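Local atomic coordinates of putative sortase (Streptococcus pneumoniae, PDB entry 2W1K), a protein that probably acts as a class C sortase, a transpeptidase that takes part in building the pilus fibre on the pneumococcal surface. Residues Glu73-His85 and Met89-Leu101. Residues are numbered along the deposited sequence; the frame is centred on the assembly and turned at random. Where two conformers were deposited one is given.
Sequences EIMEPVYLGADYH and MGLAHVDGTPLPL
Y79 sits at the centre of a parallel backbone ladder: its N donates almost straight to L91 O (2.8 Å, 177° at the hydrogen) and its O accepts H93 N (2.7 Å). L91 N to P77 O and G81 N to H93 O (3.0 Å) extend the pairing at its two ends, the latter more bent at 131°. One water accepts from both A82 N and D95 N. A second, in the plane of the Y79 ring, joins Y79 OH to M89 O, which takes a further water held by E76 OE1.

M89 SD stands over the H85 face, 3.9 Å from the centroid, and more distantly above the Y79 ring; the bend at chi3 (-49°) brings CE to Y79 OH. On the sheet face that carries Y79, A92 CB presses tightly on A82 CA in the following loop (3.5 Å). On the other face, L91 CD1 meets E76 CB, and L99 CD2, from a later loop, touches L80 CD2 and covers one face of the H93 imidazole, whose ND1 is hydrogen-bonded to Y54 OH.

Strands 74-80 and 91-93, joined through helix 84-89, form a beta-alpha-beta crossover: backbone bonds set its parallel register, waters bridge both ends, and Met-aromatic contacts stay at the helix end.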
ATOM      1  N   GLU A  73      10.309   8.777  -7.664  1.00 31.44           N
ATOM      2  CA  GLU A  73      10.995   7.576  -8.079  1.00 32.18           C
ATOM      3  C   GLU A  73      10.925   6.494  -7.024  1.00 31.90           C
ATOM      4  O   GLU A  73      11.891   5.864  -6.699  1.00 31.60           O
ATOM      5  CB  GLU A  73      12.403   7.891  -8.473  1.00 33.52           C
ATOM      6  CG  GLU A  73      12.375   8.863  -9.663  1.00 40.18           C
ATOM      7  CD  GLU A  73      13.743   9.283 -10.122  1.00 48.32           C
ATOM      8  OE1 GLU A  73      14.614   9.362  -9.246  1.00 50.57           O
ATOM      9  OE2 GLU A  73      13.939   9.520 -11.349  1.00 51.61           O
ATOM     10  N   ILE A  74       9.718   6.220  -6.582  1.00 30.78           N
ATOM     11  CA  ILE A  74       9.467   5.103  -5.690  1.00 31.36           C
ATOM     12  C   ILE A  74       8.822   3.970  -6.455  1.00 30.95           C
ATOM     13  O   ILE A  74       7.765   4.195  -7.104  1.00 29.72           O
ATOM     14  CB  ILE A  74       8.507   5.561  -4.608  1.00 30.50           C
ATOM     15  CG1 ILE A  74       9.201   6.638  -3.747  1.00 34.16           C
ATOM     16  CG2 ILE A  74       8.029   4.327  -3.689  1.00 33.86           C
ATOM     17  CD1 ILE A  74       8.241   7.294  -2.667  1.00 31.44           C
ATOM     18  N   MET A  75       9.421   2.783  -6.406  1.00 30.31           N
ATOM     19  CA  MET A  75       8.822   1.610  -7.017  0.50 30.51           C
ATOM     20  C   MET A  75       9.117   0.405  -6.093  1.00 30.03           C
ATOM     21  O   MET A  75      10.224  -0.062  -6.093  1.00 30.26           O
ATOM     22  CB  MET A  75       9.429   1.420  -8.429  0.50 31.00           C
ATOM     23  CG  MET A  75       8.896   0.225  -9.235  0.50 31.95           C
ATOM     24  SD  MET A  75       9.604  -0.110 -10.884  0.50 37.11           S
ATOM     25  CE  MET A  75       9.886   1.507 -11.669  0.50 32.90           C
ATOM     26  N   GLU A  76       8.123  -0.103  -5.321  1.00 29.35           N
ATOM     27  CA  GLU A  76       8.425  -1.074  -4.263  1.00 29.02           C
ATOM     28  C   GLU A  76       7.393  -2.214  -4.155  1.00 29.47           C
ATOM     29  O   GLU A  76       6.190  -2.017  -4.374  1.00 29.73           O
ATOM     30  CB  GLU A  76       8.402  -0.329  -2.919  1.00 30.05           C
ATOM     31  CG  GLU A  76       9.461   0.675  -2.636  1.00 29.48           C
ATOM     32  CD  GLU A  76      10.873   0.022  -2.513  1.00 34.11           C
ATOM     33  OE1 GLU A  76      10.993  -1.177  -2.136  1.00 35.46           O
ATOM     34  OE2 GLU A  76      11.867   0.705  -2.826  1.00 31.43           O
ATOM     35  N   PRO A  77       7.851  -3.406  -3.780  1.00 29.19           N
ATOM     36  CA  PRO A  77       6.866  -4.402  -3.362  1.00 27.71           C
ATOM     37  C   PRO A  77       6.052  -4.008  -2.166  1.00 27.74           C
ATOM     38  O   PRO A  77       6.504  -3.307  -1.236  1.00 27.24           O
ATOM     39  CB  PRO A  77       7.737  -5.615  -3.003  1.00 27.46           C
ATOM     40  CG  PRO A  77       9.059  -4.954  -2.634  1.00 28.62           C
ATOM     41  CD  PRO A  77       9.240  -3.869  -3.560  1.00 27.74           C
ATOM     42  N   VAL A  78       4.813  -4.464  -2.152  1.00 28.02           N
ATOM     43  CA  VAL A  78       4.036  -4.297  -0.930  1.00 26.32           C
ATOM     44  C   VAL A  78       3.793  -5.678  -0.270  1.00 28.75           C
ATOM     45  O   VAL A  78       3.241  -6.664  -0.936  1.00 28.01           O
ATOM     46  CB  VAL A  78       2.653  -3.598  -1.234  1.00 27.15           C
ATOM     47  CG1 VAL A  78       1.806  -3.418   0.059  1.00 24.30           C
ATOM     48  CG2 VAL A  78       2.878  -2.236  -1.995  1.00 25.02           C
ATOM     49  N   TYR A  79       4.141  -5.743   1.023  1.00 26.30           N
ATOM     50  CA  TYR A  79       3.875  -6.969   1.818  1.00 26.15           C
ATOM     51  C   TYR A  79       2.652  -6.831   2.706  1.00 23.85           C
ATOM     52  O   TYR A  79       2.104  -5.770   2.909  1.00 24.46           O
ATOM     53  CB  TYR A  79       5.102  -7.377   2.662  1.00 24.78           C
ATOM     54  CG  TYR A  79       6.323  -7.745   1.818  1.00 25.81           C
ATOM     55  CD1 TYR A  79       6.509  -9.002   1.302  1.00 26.74           C
ATOM     56  CD2 TYR A  79       7.240  -6.769   1.496  1.00 30.39           C
ATOM     57  CE1 TYR A  79       7.579  -9.299   0.486  1.00 26.89           C
ATOM     58  CE2 TYR A  79       8.285  -7.047   0.700  1.00 26.62           C
ATOM     59  CZ  TYR A  79       8.459  -8.293   0.213  1.00 24.98           C
ATOM     60  OH  TYR A  79       9.599  -8.506  -0.524  1.00 26.98           O
ATOM     61  N   LEU A  80       2.196  -7.942   3.233  1.00 27.78           N
ATOM     62  CA  LEU A  80       1.035  -7.922   4.152  1.00 28.38           C
ATOM     63  C   LEU A  80       1.444  -7.974   5.631  1.00 28.47           C
ATOM     64  O   LEU A  80       1.949  -9.041   6.139  1.00 27.32           O
ATOM     65  CB  LEU A  80       0.137  -9.137   3.849  1.00 26.94           C
ATOM     66  CG  LEU A  80      -0.415  -9.173   2.403  1.00 29.43           C
ATOM     67  CD1 LEU A  80      -1.316 -10.434   2.283  1.00 23.80           C
ATOM     68  CD2 LEU A  80      -1.206  -7.859   2.099  1.00 25.48           C
ATOM     69  N   GLY A  81       1.051  -6.940   6.374  1.00 28.14           N
ATOM     70  CA  GLY A  81       1.445  -6.858   7.784  1.00 27.47           C
ATOM     71  C   GLY A  81       2.755  -6.105   8.057  1.00 27.68           C
ATOM     72  O   GLY A  81       3.779  -6.408   7.506  1.00 27.97           O
ATOM     73  N   ALA A  82       2.701  -5.084   8.893  1.00 28.52           N
ATOM     74  CA  ALA A  82       3.714  -4.087   8.863  1.00 29.67           C
ATOM     75  C   ALA A  82       4.534  -4.408  10.108  1.00 30.16           C
ATOM     76  O   ALA A  82       4.279  -3.837  11.119  1.00 30.52           O
ATOM     77  CB  ALA A  82       3.046  -2.634   9.003  1.00 29.00           C
ATOM     78  N   ASP A  83       5.432  -5.374  10.057  1.00 29.23           N
ATOM     79  CA  ASP A  83       6.346  -5.634  11.189  1.00 27.89           C
ATOM     80  C   ASP A  83       7.757  -5.174  10.735  1.00 26.74           C
ATOM     81  O   ASP A  83       7.971  -4.730   9.599  1.00 25.21           O
ATOM     82  CB  ASP A  83       6.362  -7.118  11.556  1.00 24.57           C
ATOM     83  CG  ASP A  83       6.606  -7.985  10.336  1.00 31.02           C
ATOM     84  OD1 ASP A  83       7.186  -7.464   9.349  1.00 31.08           O
ATOM     85  OD2 ASP A  83       6.130  -9.141  10.267  1.00 31.73           O
ATOM     86  N   TYR A  84       8.722  -5.332  11.623  1.00 26.62           N
ATOM     87  CA  TYR A  84      10.101  -4.982  11.368  1.00 27.88           C
ATOM     88  C   TYR A  84      10.620  -5.681  10.154  1.00 26.38           C
ATOM     89  O   TYR A  84      11.340  -5.087   9.383  1.00 26.55           O
ATOM     90  CB  TYR A  84      10.946  -5.447  12.589  1.00 28.69           C
ATOM     91  CG  TYR A  84      12.443  -5.176  12.494  1.00 36.33           C
ATOM     92  CD1 TYR A  84      13.021  -4.022  13.148  1.00 43.11           C
ATOM     93  CD2 TYR A  84      13.319  -6.037  11.774  1.00 38.65           C
ATOM     94  CE1 TYR A  84      14.448  -3.755  13.124  1.00 41.07           C
ATOM     95  CE2 TYR A  84      14.735  -5.745  11.714  1.00 38.72           C
ATOM     96  CZ  TYR A  84      15.262  -4.610  12.398  1.00 40.30           C
ATOM     97  OH  TYR A  84      16.598  -4.334  12.351  1.00 46.26           O
ATOM     98  N   HIS A  85      10.329  -6.982  10.041  1.00 26.62           N
ATOM     99  CA  HIS A  85      10.835  -7.833   8.978  1.00 28.48           C
ATOM    100  C   HIS A  85      10.355  -7.293   7.656  1.00 30.05           C
ATOM    101  O   HIS A  85      11.181  -6.944   6.789  1.00 29.68           O
ATOM    102  CB  HIS A  85      10.364  -9.269   9.256  1.00 30.69           C
ATOM    103  CG  HIS A  85      10.566 -10.242   8.134  1.00 34.24           C
ATOM    104  ND1 HIS A  85       9.568 -11.103   7.694  1.00 35.49           N
ATOM    105  CD2 HIS A  85      11.645 -10.476   7.336  1.00 40.45           C
ATOM    106  CE1 HIS A  85      10.033 -11.826   6.680  1.00 36.09           C
ATOM    107  NE2 HIS A  85      11.298 -11.498   6.466  1.00 36.71           N
ATOM    108  N   MET A  89      12.048  -4.881   4.302  1.00 33.09           N
ATOM    109  CA  MET A  89      12.159  -5.344   2.899  1.00 33.45           C
ATOM    110  C   MET A  89      11.367  -4.597   1.828  1.00 32.11           C
ATOM    111  O   MET A  89      11.549  -4.878   0.613  1.00 33.49           O
ATOM    112  CB  MET A  89      11.944  -6.892   2.782  1.00 34.26           C
ATOM    113  CG  MET A  89      10.731  -7.392   3.428  1.00 36.43           C
ATOM    114  SD  MET A  89      10.935  -9.188   3.888  1.00 41.11           S
ATOM    115  CE  MET A  89      11.562  -9.786   2.337  1.00 38.31           C
ATOM    116  N   GLY A  90      10.549  -3.625   2.216  1.00 30.74           N
ATOM    117  CA  GLY A  90       9.661  -2.975   1.264  1.00 29.45           C
ATOM    118  C   GLY A  90       8.589  -2.235   2.036  1.00 31.13           C
ATOM    119  O   GLY A  90       8.848  -1.733   3.182  1.00 29.43           O
ATOM    120  N   LEU A  91       7.398  -2.080   1.406  1.00 29.83           N
ATOM    121  CA  LEU A  91       6.285  -1.328   2.043  1.00 29.36           C
ATOM    122  C   LEU A  91       5.376  -2.384   2.615  1.00 28.10           C
ATOM    123  O   LEU A  91       5.486  -3.540   2.228  1.00 27.18           O
ATOM    124  CB  LEU A  91       5.527  -0.498   1.003  1.00 26.41           C
ATOM    125  CG  LEU A  91       6.461   0.393   0.197  1.00 29.67           C
ATOM    126  CD1 LEU A  91       5.701   1.109  -0.888  1.00 24.64           C
ATOM    127  CD2 LEU A  91       7.258   1.422   1.206  1.00 20.93           C
ATOM    128  N   ALA A  92       4.486  -2.032   3.530  1.00 28.47           N
ATOM    129  CA  ALA A  92       3.677  -3.124   4.191  1.00 28.51           C
ATOM    130  C   ALA A  92       2.280  -2.640   4.452  1.00 29.43           C
ATOM    131  O   ALA A  92       2.106  -1.577   5.062  1.00 28.46           O
ATOM    132  CB  ALA A  92       4.286  -3.575   5.485  1.00 28.66           C
ATOM    133  N   HIS A  93       1.270  -3.425   4.019  1.00 27.78           N
ATOM    134  CA  HIS A  93      -0.095  -3.075   4.310  1.00 26.30           C
ATOM    135  C   HIS A  93      -0.314  -3.190   5.822  1.00 27.03           C
ATOM    136  O   HIS A  93       0.250  -4.091   6.481  1.00 26.73           O
ATOM    137  CB  HIS A  93      -1.037  -4.000   3.532  1.00 24.39           C
ATOM    138  CG  HIS A  93      -2.443  -3.912   3.995  1.00 27.51           C
ATOM    139  ND1 HIS A  93      -2.935  -4.718   5.008  1.00 24.52           N
ATOM    140  CD2 HIS A  93      -3.468  -3.083   3.625  1.00 23.45           C
ATOM    141  CE1 HIS A  93      -4.182  -4.381   5.253  1.00 24.32           C
ATOM    142  NE2 HIS A  93      -4.533  -3.396   4.442  1.00 23.06           N
ATOM    143  N   VAL A  94      -1.070  -2.241   6.383  1.00 25.46           N
ATOM    144  CA  VAL A  94      -1.424  -2.178   7.828  1.00 26.55           C
ATOM    145  C   VAL A  94      -2.663  -3.011   8.166  1.00 27.69           C
ATOM    146  O   VAL A  94      -3.783  -2.710   7.765  1.00 28.38           O
ATOM    147  CB  VAL A  94      -1.559  -0.699   8.267  1.00 27.27           C
ATOM    148  CG1 VAL A  94      -1.969  -0.581   9.780  1.00 26.25           C
ATOM    149  CG2 VAL A  94      -0.097  -0.019   8.078  1.00 23.54           C
ATOM    150  N   ASP A  95      -2.435  -4.120   8.859  1.00 28.88           N
ATOM    151  CA  ASP A  95      -3.513  -4.993   9.286  1.00 28.36           C
ATOM    152  C   ASP A  95      -4.595  -4.198  10.011  1.00 28.78           C
ATOM    153  O   ASP A  95      -4.293  -3.358  10.903  1.00 30.97           O
ATOM    154  CB  ASP A  95      -2.956  -6.070  10.189  1.00 27.52           C
ATOM    155  CG  ASP A  95      -4.041  -7.127  10.601  1.00 31.71           C
ATOM    156  OD1 ASP A  95      -4.676  -7.773   9.744  1.00 32.33           O
ATOM    157  OD2 ASP A  95      -4.306  -7.295  11.799  1.00 32.77           O
ATOM    158  N   GLY A  96      -5.856  -4.490   9.670  1.00 28.26           N
ATOM    159  CA  GLY A  96      -6.983  -3.958  10.347  1.00 26.68           C
ATOM    160  C   GLY A  96      -7.493  -2.805   9.436  1.00 27.81           C
ATOM    161  O   GLY A  96      -8.501  -2.152   9.724  1.00 27.31           O
ATOM    162  N   THR A  97      -6.771  -2.511   8.369  1.00 28.12           N
ATOM    163  CA  THR A  97      -7.338  -1.618   7.292  1.00 28.23           C
ATOM    164  C   THR A  97      -7.589  -2.506   6.050  1.00 28.85           C
ATOM    165  O   THR A  97      -6.894  -3.512   5.827  1.00 31.05           O
ATOM    166  CB  THR A  97      -6.448  -0.427   6.932  1.00 27.29           C
ATOM    167  OG1 THR A  97      -5.288  -0.890   6.209  1.00 27.64           O
ATOM    168  CG2 THR A  97      -6.045   0.317   8.282  1.00 27.31           C
ATOM    169  N   PRO A  98      -8.602  -2.139   5.251  1.00 28.49           N
ATOM    170  CA  PRO A  98      -8.884  -2.941   4.087  1.00 27.52           C
ATOM    171  C   PRO A  98      -7.701  -3.054   3.127  1.00 28.28           C
ATOM    172  O   PRO A  98      -6.849  -2.144   2.974  1.00 29.56           O
ATOM    173  CB  PRO A  98     -10.149  -2.253   3.471  1.00 27.20           C
ATOM    174  CG  PRO A  98      -9.961  -0.731   3.907  1.00 29.22           C
ATOM    175  CD  PRO A  98      -9.497  -0.960   5.387  1.00 28.23           C
ATOM    176  N   LEU A  99      -7.662  -4.157   2.443  1.00 26.53           N
ATOM    177  CA  LEU A  99      -6.794  -4.254   1.238  1.00 27.75           C
ATOM    178  C   LEU A  99      -7.369  -3.327   0.120  1.00 27.10           C
ATOM    179  O   LEU A  99      -8.589  -3.000   0.093  1.00 26.03           O
ATOM    180  CB  LEU A  99      -6.721  -5.736   0.749  1.00 25.51           C
ATOM    181  CG  LEU A  99      -6.128  -6.612   1.881  1.00 24.55           C
ATOM    182  CD1 LEU A  99      -6.394  -8.169   1.604  1.00 27.23           C
ATOM    183  CD2 LEU A  99      -4.558  -6.451   1.982  1.00 17.62           C
ATOM    184  N   PRO A 100      -6.498  -2.916  -0.805  1.00 27.59           N
ATOM    185  CA  PRO A 100      -6.873  -1.829  -1.731  1.00 26.71           C
ATOM    186  C   PRO A 100      -7.796  -2.300  -2.891  1.00 26.92           C
ATOM    187  O   PRO A 100      -7.374  -2.429  -4.025  1.00 27.51           O
ATOM    188  CB  PRO A 100      -5.458  -1.325  -2.234  1.00 26.93           C
ATOM    189  CG  PRO A 100      -4.661  -2.671  -2.222  1.00 22.88           C
ATOM    190  CD  PRO A 100      -5.019  -3.208  -0.857  1.00 24.97           C
ATOM    191  N   LEU A 101      -9.063  -2.618  -2.585  1.00 26.95           N
ATOM    192  CA  LEU A 101      -9.967  -3.090  -3.632  1.00 27.68           C
ATOM    193  C   LEU A 101     -10.975  -1.997  -3.928  1.00 25.82           C
ATOM    194  O   LEU A 101     -11.046  -1.050  -3.204  1.00 26.21           O
ATOM    195  CB  LEU A 101     -10.750  -4.325  -3.167  1.00 24.60           C
ATOM    196  CG  LEU A 101      -9.961  -5.507  -2.685  1.00 28.25           C
ATOM    197  CD1 LEU A 101     -10.990  -6.600  -2.206  1.00 24.34           C
ATOM    198  CD2 LEU A 101      -9.120  -6.066  -3.813  1.00 18.22           C
TER
HETATM  199  O   HOH W   1      12.539  -3.558  -1.700  1.00 48.63           O
HETATM  200  O   HOH W   2      12.006  -7.128  -1.047  1.00 45.70           O
HETATM  201  O   HOH W   3       0.264  -4.479  10.281  1.00 31.33           O